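Local coordinates for clostripain-related protein (Bacteroides thetaiotaomicron, PDB 6N9J) that probably acts as a secreted cysteine protease of the clostripain (C11) family, cleaving peptide bonds, and is captured here with an irreversible peptide inhibitor, at residues T12-Y16 / V92-F97; I17-L23 / F109-G113; E33-M38 / A191-V197; H45-L49 / V197-F201. All blocks are in the same frame, centred on the assembly; numbering follows the deposited sequence.

Contact 1 (T12-Y16 / V92-F97)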
loop_
_atom_site.group_PDB
_atom_site.type_symbol
_atom_site.label_atom_id
_atom_site.label_comp_id
_atom_site.label_asym_id
_atom_site.label_seq_id
_atom_site.Cartn_x
_atom_site.Cartn_y
_atom_site.Cartn_z
ATOM N N THR A 12 12.625 9.309 10.712
ATOM C CA THR A 12 11.261 9.598 11.121
ATOM C C THR A 12 10.270 8.832 10.238
ATOM O O THR A 12 10.240 9.025 9.019
ATOM C CB THR A 12 10.946 11.107 11.029
ATOM O OG1 THR A 12 11.742 11.835 11.975
ATOM C CG2 THR A 12 9.475 11.369 11.321
ATOM N N VAL A 13 9.469 7.965 10.850
ATOM C CA VAL A 13 8.392 7.292 10.130
ATOM C C VAL A 13 7.058 7.797 10.630
ATOM O O VAL A 13 6.793 7.777 11.834
ATOM C CB VAL A 13 8.438 5.750 10.285
ATOM C CG1 VAL A 13 7.267 5.094 9.518
ATOM C CG2 VAL A 13 9.767 5.201 9.797
ATOM N N LEU A 14 6.228 8.262 9.698
ATOM C CA LEU A 14 4.869 8.659 9.997
ATOM C C LEU A 14 3.871 7.546 9.654
ATOM O O LEU A 14 3.831 7.073 8.514
ATOM C CB LEU A 14 4.509 9.934 9.224
ATOM C CG LEU A 14 3.031 10.353 9.262
ATOM C CD1 LEU A 14 2.622 10.735 10.698
ATOM C CD2 LEU A 14 2.776 11.512 8.311
ATOM N N VAL A 15 3.074 7.119 10.631
ATOM C CA VAL A 15 1.945 6.240 10.328
ATOM C C VAL A 15 0.677 7.076 10.179
ATOM O O VAL A 15 0.220 7.712 11.145
ATOM C CB VAL A 15 1.720 5.180 11.405
ATOM C CG1 VAL A 15 0.566 4.245 10.983
ATOM C CG2 VAL A 15 2.983 4.407 11.639
ATOM N N TYR A 16 0.122 7.086 8.972
ATOM C CA TYR A 16 -0.988 7.979 8.646
ATOM C C TYR A 16 -2.299 7.204 8.580
ATOM O O TYR A 16 -2.552 6.464 7.618
ATOM C CB TYR A 16 -0.731 8.691 7.316
ATOM C CG TYR A 16 -1.667 9.841 7.025
ATOM C CD1 TYR A 16 -2.998 9.618 6.646
ATOM C CD2 TYR A 16 -1.223 11.148 7.109
ATOM C CE1 TYR A 16 -3.861 10.683 6.389
ATOM C CE2 TYR A 16 -2.068 12.215 6.853
ATOM C CZ TYR A 16 -3.385 11.981 6.481
ATOM O OH TYR A 16 -4.207 13.058 6.222
ATOM N N VAL A 92 -0.683 17.989 7.794
ATOM C CA VAL A 92 -0.169 16.934 8.659
ATOM C C VAL A 92 1.296 16.659 8.349
ATOM O O VAL A 92 2.118 16.593 9.260
ATOM C CB VAL A 92 -0.968 15.628 8.509
ATOM C CG1 VAL A 92 -0.304 14.505 9.302
ATOM C CG2 VAL A 92 -2.405 15.834 8.948
ATOM N N PHE A 93 1.608 16.491 7.061
ATOM C CA PHE A 93 2.978 16.240 6.604
ATOM C C PHE A 93 3.945 17.333 7.032
ATOM O O PHE A 93 4.998 17.060 7.581
ATOM C CB PHE A 93 3.041 16.141 5.076
ATOM C CG PHE A 93 2.504 14.851 4.508
ATOM C CD1 PHE A 93 2.261 13.759 5.318
ATOM C CD2 PHE A 93 2.265 14.734 3.143
ATOM C CE1 PHE A 93 1.773 12.577 4.786
ATOM C CE2 PHE A 93 1.768 13.552 2.605
ATOM C CZ PHE A 93 1.530 12.471 3.434
ATOM N N THR A 94 3.585 18.572 6.721
ATOM C CA THR A 94 4.433 19.722 6.966
ATOM C C THR A 94 4.794 19.815 8.443
ATOM O O THR A 94 5.949 20.023 8.794
ATOM C CB THR A 94 3.746 21.015 6.507
ATOM O OG1 THR A 94 3.579 20.975 5.084
ATOM C CG2 THR A 94 4.577 22.230 6.873
ATOM N N THR A 95 3.798 19.625 9.298
ATOM C CA THR A 95 3.994 19.650 10.742
ATOM C C THR A 95 4.872 18.501 11.221
ATOM O O THR A 95 5.799 18.698 12.007
ATOM C CB THR A 95 2.640 19.577 11.486
ATOM O OG1 THR A 95 1.806 20.663 11.078
ATOM C CG2 THR A 95 2.845 19.641 12.981
ATOM N N ALA A 96 4.560 17.297 10.751
ATOM C CA ALA A 96 5.244 16.095 11.201
ATOM C C ALA A 96 6.750 16.137 10.934
ATOM O O ALA A 96 7.554 15.833 11.815
ATOM C CB ALA A 96 4.637 14.872 10.532
ATOM N N PHE A 97 7.124 16.494 9.709
ATOM C CA PHE A 97 8.511 16.388 9.303
ATOM C C PHE A 97 9.281 17.655 9.619
ATOM O O PHE A 97 10.501 17.674 9.505
ATOM C CB PHE A 97 8.607 16.052 7.815
ATOM C CG PHE A 97 7.925 14.775 7.460
ATOM C CD1 PHE A 97 8.347 13.582 8.012
ATOM C CD2 PHE A 97 6.837 14.766 6.607
ATOM C CE1 PHE A 97 7.704 12.396 7.707
ATOM C CE2 PHE A 97 6.194 13.581 6.293
ATOM C CZ PHE A 97 6.632 12.394 6.852
#
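V92 meets the ring of Y16 with its CG1 methyl, which comes in obliquely to 3.8 Å from Y16 CE2. The neighbouring F93 touches the same side chain with its ring: F93 CE1 lies 4.1 Å from Y16 CD2, and the two ring planes are 66° apart. Y16 reaches both residues because its CG stands anti to the backbone N (chi1 -168°), while its OH is hydrogen-bonded to S83 O. A leucine in place of Y16 would probably leave S83 O without this hydroxyl and open a gap against V92 and F93. F93 also offers its ring edge to L14, whose CD2 methyl sits near the ring plane, 3.8 Å from F93 CD1. This is helix-on-sheet packing in the caspase-like α/β fold expected of a clan CD peptidase: segment 92-97 of helix 86-99 runs at 148° to strand segment 12-16, the two segment axes 10.1 Å apart at closest approach, and the helix covers one face of the central sheet on the way to strand 105-110. One turn further along, A96 puts CB 4.4 Å from L14 CD2. F97 then spans two strand residues, CZ lying 4.0 Å from L14 CB and CD1 lying 4.1 Å from T12 CG2. T12 gives the helix its methyl, while its OG1 is hydrogen-bonded to Y100 O and N47 ND2.

Contact 2 (I17-L23 / F109-G113)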
loop_
_atom_site.group_PDB
_atom_site.type_symbol
_atom_site.label_atom_id
_atom_site.label_comp_id
_atom_site.label_asym_id
_atom_site.label_seq_id
_atom_site.Cartn_x
_atom_site.Cartn_y
_atom_site.Cartn_z
ATOM N N ILE A 17 -3.134 7.381 9.598
ATOM C CA ILE A 17 -4.343 6.577 9.724
ATOM C C ILE A 17 -5.605 7.350 9.371
ATOM O O ILE A 17 -6.146 8.070 10.209
ATOM C CB ILE A 17 -4.491 6.020 11.152
ATOM C CG1 ILE A 17 -3.277 5.156 11.485
ATOM C CG2 ILE A 17 -5.797 5.216 11.293
ATOM C CD1 ILE A 17 -3.206 4.745 12.947
ATOM N N ALA A 18 -6.055 7.204 8.127
ATOM C CA ALA A 18 -7.362 7.709 7.730
ATOM C C ALA A 18 -8.405 6.642 8.049
ATOM O O ALA A 18 -8.715 5.777 7.226
ATOM C CB ALA A 18 -7.382 8.079 6.257
ATOM N N GLY A 19 -8.925 6.688 9.271
ATOM C CA GLY A 19 -9.800 5.632 9.739
ATOM C C GLY A 19 -11.215 6.069 10.073
ATOM O O GLY A 19 -11.903 5.378 10.819
ATOM N N ASP A 20 -11.661 7.205 9.541
ATOM C CA ASP A 20 -13.061 7.573 9.720
ATOM C C ASP A 20 -13.887 6.924 8.621
ATOM O O ASP A 20 -14.216 7.547 7.608
ATOM C CB ASP A 20 -13.278 9.085 9.721
ATOM C CG ASP A 20 -14.685 9.454 10.165
ATOM O OD1 ASP A 20 -15.384 8.544 10.666
ATOM O OD2 ASP A 20 -15.094 10.630 10.034
ATOM N N ASN A 21 -14.238 5.670 8.873
ATOM C CA ASN A 21 -14.814 4.777 7.889
ATOM C C ASN A 21 -14.975 3.427 8.563
ATOM O O ASN A 21 -14.713 3.305 9.764
ATOM C CB ASN A 21 -13.919 4.672 6.648
ATOM C CG ASN A 21 -12.496 4.237 6.984
ATOM O OD1 ASN A 21 -12.282 3.264 7.718
ATOM N ND2 ASN A 21 -11.512 4.951 6.437
ATOM N N SER A 22 -15.341 2.407 7.792
ATOM C CA SER A 22 -15.673 1.105 8.361
ATOM C C SER A 22 -14.519 0.439 9.126
ATOM O O SER A 22 -14.748 -0.481 9.920
ATOM C CB SER A 22 -16.160 0.167 7.254
ATOM O OG SER A 22 -15.225 0.090 6.192
ATOM N N LEU A 23 -13.290 0.903 8.888
ATOM C CA LEU A 23 -12.115 0.283 9.475
ATOM C C LEU A 23 -11.792 0.835 10.858
ATOM O O LEU A 23 -10.802 0.429 11.471
ATOM C CB LEU A 23 -10.903 0.464 8.556
ATOM C CG LEU A 23 -11.036 -0.255 7.210
ATOM C CD1 LEU A 23 -9.827 0.005 6.349
ATOM C CD2 LEU A 23 -11.236 -1.749 7.428
ATOM N N PHE A 109 0.608 4.422 4.800
ATOM C CA PHE A 109 -0.747 4.892 4.524
ATOM C C PHE A 109 -1.741 3.819 4.901
ATOM O O PHE A 109 -1.833 2.810 4.229
ATOM C CB PHE A 109 -0.912 5.282 3.060
ATOM C CG PHE A 109 -0.167 6.527 2.690
ATOM C CD1 PHE A 109 -0.576 7.757 3.170
ATOM C CD2 PHE A 109 0.951 6.466 1.877
ATOM C CE1 PHE A 109 0.120 8.906 2.844
ATOM C CE2 PHE A 109 1.647 7.607 1.542
ATOM C CZ PHE A 109 1.235 8.826 2.024
ATOM N N TRP A 110 -2.475 4.068 5.985
ATOM C CA TRP A 110 -3.414 3.121 6.583
ATOM C C TRP A 110 -4.856 3.533 6.291
ATOM O O TRP A 110 -5.338 4.531 6.832
ATOM C CB TRP A 110 -3.152 3.080 8.091
ATOM C CG TRP A 110 -3.827 2.042 8.967
ATOM C CD1 TRP A 110 -3.202 1.048 9.672
ATOM C CD2 TRP A 110 -5.217 1.961 9.321
ATOM N NE1 TRP A 110 -4.114 0.333 10.406
ATOM C CE2 TRP A 110 -5.357 0.873 10.213
ATOM C CE3 TRP A 110 -6.363 2.684 8.951
ATOM C CZ2 TRP A 110 -6.587 0.500 10.748
ATOM C CZ3 TRP A 110 -7.590 2.302 9.477
ATOM C CH2 TRP A 110 -7.691 1.220 10.361
ATOM N N SER A 111 -5.546 2.769 5.447
ATOM C CA SER A 111 -6.940 3.050 5.105
ATOM C C SER A 111 -7.491 2.028 4.127
ATOM O O SER A 111 -6.890 0.973 3.894
ATOM C CB SER A 111 -7.092 4.442 4.485
ATOM O OG SER A 111 -8.424 4.896 4.573
ATOM N N HIS A 112 -8.650 2.363 3.564
ATOM C CA HIS A 112 -9.157 1.712 2.366
ATOM C C HIS A 112 -8.288 2.085 1.161
ATOM O O HIS A 112 -7.630 3.127 1.156
ATOM C CB HIS A 112 -10.616 2.116 2.105
ATOM C CG HIS A 112 -11.600 1.452 3.016
ATOM N ND1 HIS A 112 -11.933 0.119 2.906
ATOM C CD2 HIS A 112 -12.323 1.935 4.055
ATOM C CE1 HIS A 112 -12.820 -0.189 3.834
ATOM N NE2 HIS A 112 -13.076 0.897 4.545
ATOM N N GLY A 113 -8.306 1.235 0.138
ATOM C CA GLY A 113 -7.567 1.477 -1.087
ATOM C C GLY A 113 -8.237 0.773 -2.250
ATOM O O GLY A 113 -8.946 -0.221 -2.059
#
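I17 lays its CG2 methyl over one face of the W110 indole, 3.5 Å from W110 CE3, the two residues forming a parallel bridge. W110 CG, anti to the backbone N (chi1 -171°), carries the indole across to I17 and L23. A18 N continues the pairing through a weak bond to W110 O. Its carbonyl is gripped twice: S111 OG donates to A18 O in the carbonyl plane (2.8 Å), and N21 ND2 reaches A18 O from above it (3.0 Å). N21 OD1 also accepts from L23 N (2.8 Å, 153° at the hydrogen), a capping bond ahead of helix 24-37. An alanine in place of N21 would probably uncap L23 N and deprive A18 O of one donor. S22 OG accepts from H112 NE2, in the ring plane and 2.8 Å from that nitrogen. L23 CD1 covers that ring's centre, L23 CB lies 3.8 Å from W110 CH2, and L23 O meets the indole edge. H112 and G113 match the His-Gly pair of clan CD active sites; the bound peptide packs on H112 and hydrogen-bonds to the G113 backbone. Strand 46-53 pairs with I17, helix 24-37 covers I17 and W110, and strand 127-130 closes over A18 and S111.

Contact 3 (E33-M38 / A191-V197); sequences EMIEGM and APYEVVV
G37 and E194 mark the tight part of this contact, their CA atoms only 4.2 Å apart. A side chain at G37 would run into Y193 O and V197 CB, so the glycine lets segments 33-37 and 193-197 approach to 7.0 Å between axes, crossing at -47°. On the sheet-facing side M34 lies alongside Y193: M34 CE sits over the centre of the ring, 4.2 Å from its centroid, with SD more distant above the same face in a Met-aromatic contact. A191 CB takes the opposite face, and Y193 OH is hydrogen-bonded to D159 OD2. V197 also packs on M34, its CG2 4.0 Å from M34 CG. The pair of helices lies on one face of the central sheet of the caspase-like fold expected of clan CD, with Y193 resting on strand 105-110. The extended side chain of E33 (chi2 178°) brings its carboxylate to the start of helix 193-200, where OE1 accepts from Y193 N at 2.8 Å (160° at the hydrogen), met from above the carboxylate plane. A191 O lies 3.0 Å and E194 OE1 3.6 Å from E33 OE1. On the solvent side packing thins, E36 OE1 lying 3.7 Å from E194 CB while these two carboxylates remain apart.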
loop_
_atom_site.group_PDB
_atom_site.type_symbol
_atom_site.label_atom_id
_atom_site.label_comp_id
_atom_site.label_asym_id
_atom_site.label_seq_id
_atom_site.Cartn_x
_atom_site.Cartn_y
_atom_site.Cartn_z
ATOM N N GLU A 33 -0.382 -2.165 19.125
ATOM C CA GLU A 33 0.698 -2.980 18.577
ATOM C C GLU A 33 1.941 -2.137 18.370
ATOM O O GLU A 33 3.048 -2.587 18.655
ATOM C CB GLU A 33 0.298 -3.625 17.242
ATOM C CG GLU A 33 -0.845 -4.633 17.320
ATOM C CD GLU A 33 -1.235 -5.205 15.958
ATOM O OE1 GLU A 33 -0.673 -4.776 14.928
ATOM O OE2 GLU A 33 -2.113 -6.090 15.929
ATOM N N MET A 34 1.749 -0.919 17.866
ATOM C CA MET A 34 2.858 -0.008 17.611
ATOM C C MET A 34 3.599 0.282 18.900
ATOM O O MET A 34 4.823 0.332 18.915
ATOM C CB MET A 34 2.383 1.313 16.980
ATOM C CG MET A 34 1.823 1.214 15.568
ATOM S SD MET A 34 1.235 2.784 14.883
ATOM C CE MET A 34 -0.133 2.200 13.894
ATOM N N ILE A 35 2.844 0.469 19.978
ATOM C CA ILE A 35 3.405 0.805 21.280
ATOM C C ILE A 35 4.251 -0.349 21.820
ATOM O O ILE A 35 5.320 -0.129 22.393
ATOM C CB ILE A 35 2.288 1.175 22.281
ATOM C CG1 ILE A 35 1.641 2.501 21.865
ATOM C CG2 ILE A 35 2.828 1.249 23.717
ATOM C CD1 ILE A 35 0.566 3.017 22.825
ATOM N N GLU A 36 3.792 -1.577 21.612
ATOM C CA GLU A 36 4.591 -2.743 21.964
ATOM C C GLU A 36 5.864 -2.837 21.108
ATOM O O GLU A 36 6.913 -3.262 21.586
ATOM C CB GLU A 36 3.768 -4.023 21.814
ATOM C CG GLU A 36 4.505 -5.281 22.238
ATOM C CD GLU A 36 3.779 -6.547 21.827
ATOM O OE1 GLU A 36 2.591 -6.459 21.445
ATOM O OE2 GLU A 36 4.399 -7.633 21.881
ATOM N N GLY A 37 5.767 -2.441 19.842
ATOM C CA GLY A 37 6.905 -2.488 18.945
ATOM C C GLY A 37 8.002 -1.487 19.266
ATOM O O GLY A 37 9.153 -1.678 18.875
ATOM N N MET A 38 7.665 -0.422 19.980
ATOM C CA MET A 38 8.675 0.575 20.334
ATOM C C MET A 38 9.692 0.056 21.360
ATOM O O MET A 38 10.741 0.671 21.566
ATOM C CB MET A 38 8.010 1.855 20.844
ATOM C CG MET A 38 7.361 2.694 19.738
ATOM S SD MET A 38 8.542 3.243 18.508
ATOM C CE MET A 38 9.667 4.217 19.514
ATOM N N ALA A 191 -1.251 -4.709 9.229
ATOM C CA ALA A 191 0.060 -5.119 9.695
ATOM C C ALA A 191 0.043 -5.543 11.156
ATOM O O ALA A 191 -0.754 -5.047 11.951
ATOM C CB ALA A 191 1.079 -3.993 9.485
ATOM N N PRO A 192 0.913 -6.499 11.498
ATOM C CA PRO A 192 1.313 -6.830 12.870
ATOM C C PRO A 192 2.385 -5.846 13.357
ATOM O O PRO A 192 3.599 -6.115 13.291
ATOM C CB PRO A 192 1.870 -8.243 12.732
ATOM C CG PRO A 192 2.447 -8.257 11.327
ATOM C CD PRO A 192 1.495 -7.428 10.509
ATOM N N TYR A 193 1.934 -4.697 13.856
ATOM C CA TYR A 193 2.841 -3.585 14.107
ATOM C C TYR A 193 3.776 -3.837 15.268
ATOM O O TYR A 193 4.675 -3.037 15.526
ATOM C CB TYR A 193 2.051 -2.301 14.334
ATOM C CG TYR A 193 1.524 -1.731 13.043
ATOM C CD1 TYR A 193 2.375 -1.061 12.171
ATOM C CD2 TYR A 193 0.192 -1.873 12.687
ATOM C CE1 TYR A 193 1.918 -0.546 10.984
ATOM C CE2 TYR A 193 -0.284 -1.355 11.490
ATOM C CZ TYR A 193 0.587 -0.698 10.641
ATOM O OH TYR A 193 0.156 -0.179 9.446
ATOM N N GLU A 194 3.579 -4.949 15.966
ATOM C CA GLU A 194 4.503 -5.316 17.026
ATOM C C GLU A 194 5.833 -5.823 16.457
ATOM O O GLU A 194 6.845 -5.809 17.155
ATOM C CB GLU A 194 3.879 -6.368 17.947
ATOM C CG GLU A 194 3.800 -7.763 17.363
ATOM C CD GLU A 194 2.557 -8.021 16.516
ATOM O OE1 GLU A 194 1.823 -7.068 16.148
ATOM O OE2 GLU A 194 2.316 -9.210 16.221
ATOM N N VAL A 195 5.844 -6.269 15.198
ATOM C CA VAL A 195 7.109 -6.639 14.549
ATOM C C VAL A 195 7.420 -5.782 13.318
ATOM O O VAL A 195 8.568 -5.682 12.916
ATOM C CB VAL A 195 7.148 -8.129 14.134
ATOM C CG1 VAL A 195 7.477 -9.010 15.338
ATOM C CG2 VAL A 195 5.838 -8.560 13.436
ATOM N N VAL A 196 6.415 -5.144 12.734
ATOM C CA VAL A 196 6.660 -4.228 11.623
ATOM C C VAL A 196 7.332 -2.921 12.092
ATOM O O VAL A 196 8.193 -2.383 11.390
ATOM C CB VAL A 196 5.355 -3.908 10.860
ATOM C CG1 VAL A 196 5.524 -2.662 9.987
ATOM C CG2 VAL A 196 4.943 -5.104 10.003
ATOM N N VAL A 197 6.983 -2.428 13.283
ATOM C CA VAL A 197 7.541 -1.147 13.770
ATOM C C VAL A 197 9.073 -1.165 13.889
ATOM O O VAL A 197 9.719 -0.241 13.405
ATOM C CB VAL A 197 6.915 -0.707 15.134
ATOM C CG1 VAL A 197 7.890 0.162 15.958
ATOM C CG2 VAL A 197 5.620 0.044 14.893
#

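Contact 4 (H45-L49 / V197-F201)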
loop_
_atom_site.group_PDB
_atom_site.type_symbol
_atom_site.label_atom_id
_atom_site.label_comp_id
_atom_site.label_asym_id
_atom_site.label_seq_id
_atom_site.Cartn_x
_atom_site.Cartn_y
_atom_site.Cartn_z
ATOM N N HIS A 45 17.129 8.099 18.424
ATOM C CA HIS A 45 17.484 8.408 17.043
ATOM C C HIS A 45 16.317 8.174 16.085
ATOM O O HIS A 45 16.378 8.548 14.922
ATOM C CB HIS A 45 18.681 7.562 16.597
ATOM C CG HIS A 45 19.809 7.535 17.582
ATOM N ND1 HIS A 45 20.644 8.613 17.789
ATOM C CD2 HIS A 45 20.248 6.554 18.406
ATOM C CE1 HIS A 45 21.543 8.302 18.707
ATOM N NE2 HIS A 45 21.325 7.060 19.097
ATOM N N ASN A 46 15.260 7.545 16.580
ATOM C CA ASN A 46 14.156 7.110 15.734
ATOM C C ASN A 46 12.831 7.714 16.179
ATOM O O ASN A 46 12.460 7.617 17.350
ATOM C CB ASN A 46 14.068 5.584 15.736
ATOM C CG ASN A 46 15.355 4.919 15.259
ATOM O OD1 ASN A 46 15.832 5.189 14.160
ATOM N ND2 ASN A 46 15.924 4.050 16.093
ATOM N N ASN A 47 12.124 8.348 15.245
ATOM C CA ASN A 47 10.845 8.976 15.555
ATOM C C ASN A 47 9.658 8.272 14.892
ATOM O O ASN A 47 9.494 8.320 13.678
ATOM C CB ASN A 47 10.862 10.450 15.143
ATOM C CG ASN A 47 12.136 11.163 15.563
ATOM O OD1 ASN A 47 12.370 11.410 16.749
ATOM N ND2 ASN A 47 12.956 11.517 14.590
ATOM N N LEU A 48 8.832 7.619 15.702
ATOM C CA LEU A 48 7.587 7.040 15.216
ATOM C C LEU A 48 6.425 7.994 15.491
ATOM O O LEU A 48 6.018 8.165 16.639
ATOM C CB LEU A 48 7.328 5.678 15.868
ATOM C CG LEU A 48 6.063 4.950 15.386
ATOM C CD1 LEU A 48 6.117 4.672 13.881
ATOM C CD2 LEU A 48 5.902 3.660 16.188
ATOM N N LEU A 49 5.914 8.620 14.432
ATOM C CA LEU A 49 4.802 9.555 14.522
ATOM C C LEU A 49 3.518 8.881 14.033
ATOM O O LEU A 49 3.547 8.051 13.138
ATOM C CB LEU A 49 5.088 10.821 13.706
ATOM C CG LEU A 49 5.972 11.912 14.364
ATOM C CD1 LEU A 49 7.208 11.383 15.059
ATOM C CD2 LEU A 49 6.386 12.963 13.343
ATOM N N VAL A 197 6.983 -2.428 13.283
ATOM C CA VAL A 197 7.541 -1.147 13.770
ATOM C C VAL A 197 9.073 -1.165 13.889
ATOM O O VAL A 197 9.719 -0.241 13.405
ATOM C CB VAL A 197 6.915 -0.707 15.134
ATOM C CG1 VAL A 197 7.890 0.162 15.958
ATOM C CG2 VAL A 197 5.620 0.044 14.893
ATOM N N PRO A 198 9.663 -2.205 14.514
ATOM C CA PRO A 198 11.131 -2.193 14.475
ATOM C C PRO A 198 11.692 -2.301 13.046
ATOM O O PRO A 198 12.750 -1.738 12.765
ATOM C CB PRO A 198 11.520 -3.426 15.309
ATOM C CG PRO A 198 10.326 -3.704 16.172
ATOM C CD PRO A 198 9.144 -3.327 15.321
ATOM N N ALA A 199 10.984 -2.985 12.151
ATOM C CA ALA A 199 11.451 -3.109 10.767
ATOM C C ALA A 199 11.361 -1.768 10.027
ATOM O O ALA A 199 12.144 -1.506 9.116
ATOM C CB ALA A 199 10.657 -4.196 10.022
ATOM N N LEU A 200 10.422 -0.915 10.432
ATOM C CA LEU A 200 10.311 0.434 9.862
ATOM C C LEU A 200 11.593 1.258 10.090
ATOM O O LEU A 200 11.868 2.216 9.355
ATOM C CB LEU A 200 9.126 1.194 10.470
ATOM C CG LEU A 200 7.666 0.736 10.420
ATOM C CD1 LEU A 200 6.829 1.675 11.311
ATOM C CD2 LEU A 200 7.138 0.744 8.999
ATOM N N PHE A 201 12.360 0.884 11.118
ATOM C CA PHE A 201 13.556 1.629 11.501
ATOM C C PHE A 201 14.820 0.813 11.288
ATOM O O PHE A 201 15.893 1.192 11.757
ATOM C CB PHE A 201 13.476 2.082 12.972
ATOM C CG PHE A 201 12.291 2.958 13.270
ATOM C CD1 PHE A 201 12.293 4.295 12.915
ATOM C CD2 PHE A 201 11.168 2.442 13.906
ATOM C CE1 PHE A 201 11.197 5.105 13.193
ATOM C CE2 PHE A 201 10.061 3.243 14.175
ATOM C CZ PHE A 201 10.076 4.575 13.818
HETATM O O HOH W 1 16.525 3.855 11.275
#
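The F201 ring has L200 CB over one face, 4.1 Å above its plane and offset toward the rim, while its edge is turned to the strand. There N47 O lies in the ring plane, 3.7 Å from F201 CE1, and L48 CB approaches the edge at 3.6 Å from F201 CZ. N46 comes in obliquely, with CB 3.6 Å from F201 CD1; its amide is inclined 42° to the ring, and the N46 and F201 side chains run antiparallel alongside one another. Beyond the ring a water joins the polar atoms of the two segments, donating to F201 O at 2.8 Å and, over a longer 3.3 Å, to N46 OD1. The amide nitrogen of N46 has a weak bond to D42 O.

L48 carries the other end of the contact. With CG anti to the backbone N (chi1 -178°), its two methyls part between two partners: CD2 meets V197 CG2 at 3.9 Å, and CD1 meets L200 CD1 at 4.0 Å. The leucine lies roughly perpendicular to both partners, and with carbon meeting carbon throughout, close packing alone joins strand and helix here. The helix is weakly bonded and kinks at P198, whose ring nitrogen has no hydrogen to give to the preceding turn.

The arrangement belongs to the α/β layering of the fold. Strand 46-53 lies in the central sheet between strands 9-18 and 59-65; L200 and F201 also rest on V13 of strand 9-18, M38 packs beside L48, and helix 206-221 flanks A199 and L200.

All four contacts are largely buried. Contacts 1 and 4 pack helices on opposite faces of the central sheet, contact 3 joins two helices on the same side as contact 4, and contact 2 lies within the sheet at its strand ends. Contact 1 is apolar and aromatic; contacts 3 and 4 share V197 and helix 193-200, and meet where M38 SD touches L48 CD2. Contact 1 joins contact 4 through backbone pairing of strands 9-18 and 46-53, and contact 2 through Y16 O and W110 N. Contact 2, beside the bound peptide, is the richest in hydrogen bonds. Contact 3 alone brings carboxylates (E33 and E194) close, on its partly exposed side, whereas contact 4 has a single bridging water at its polar end.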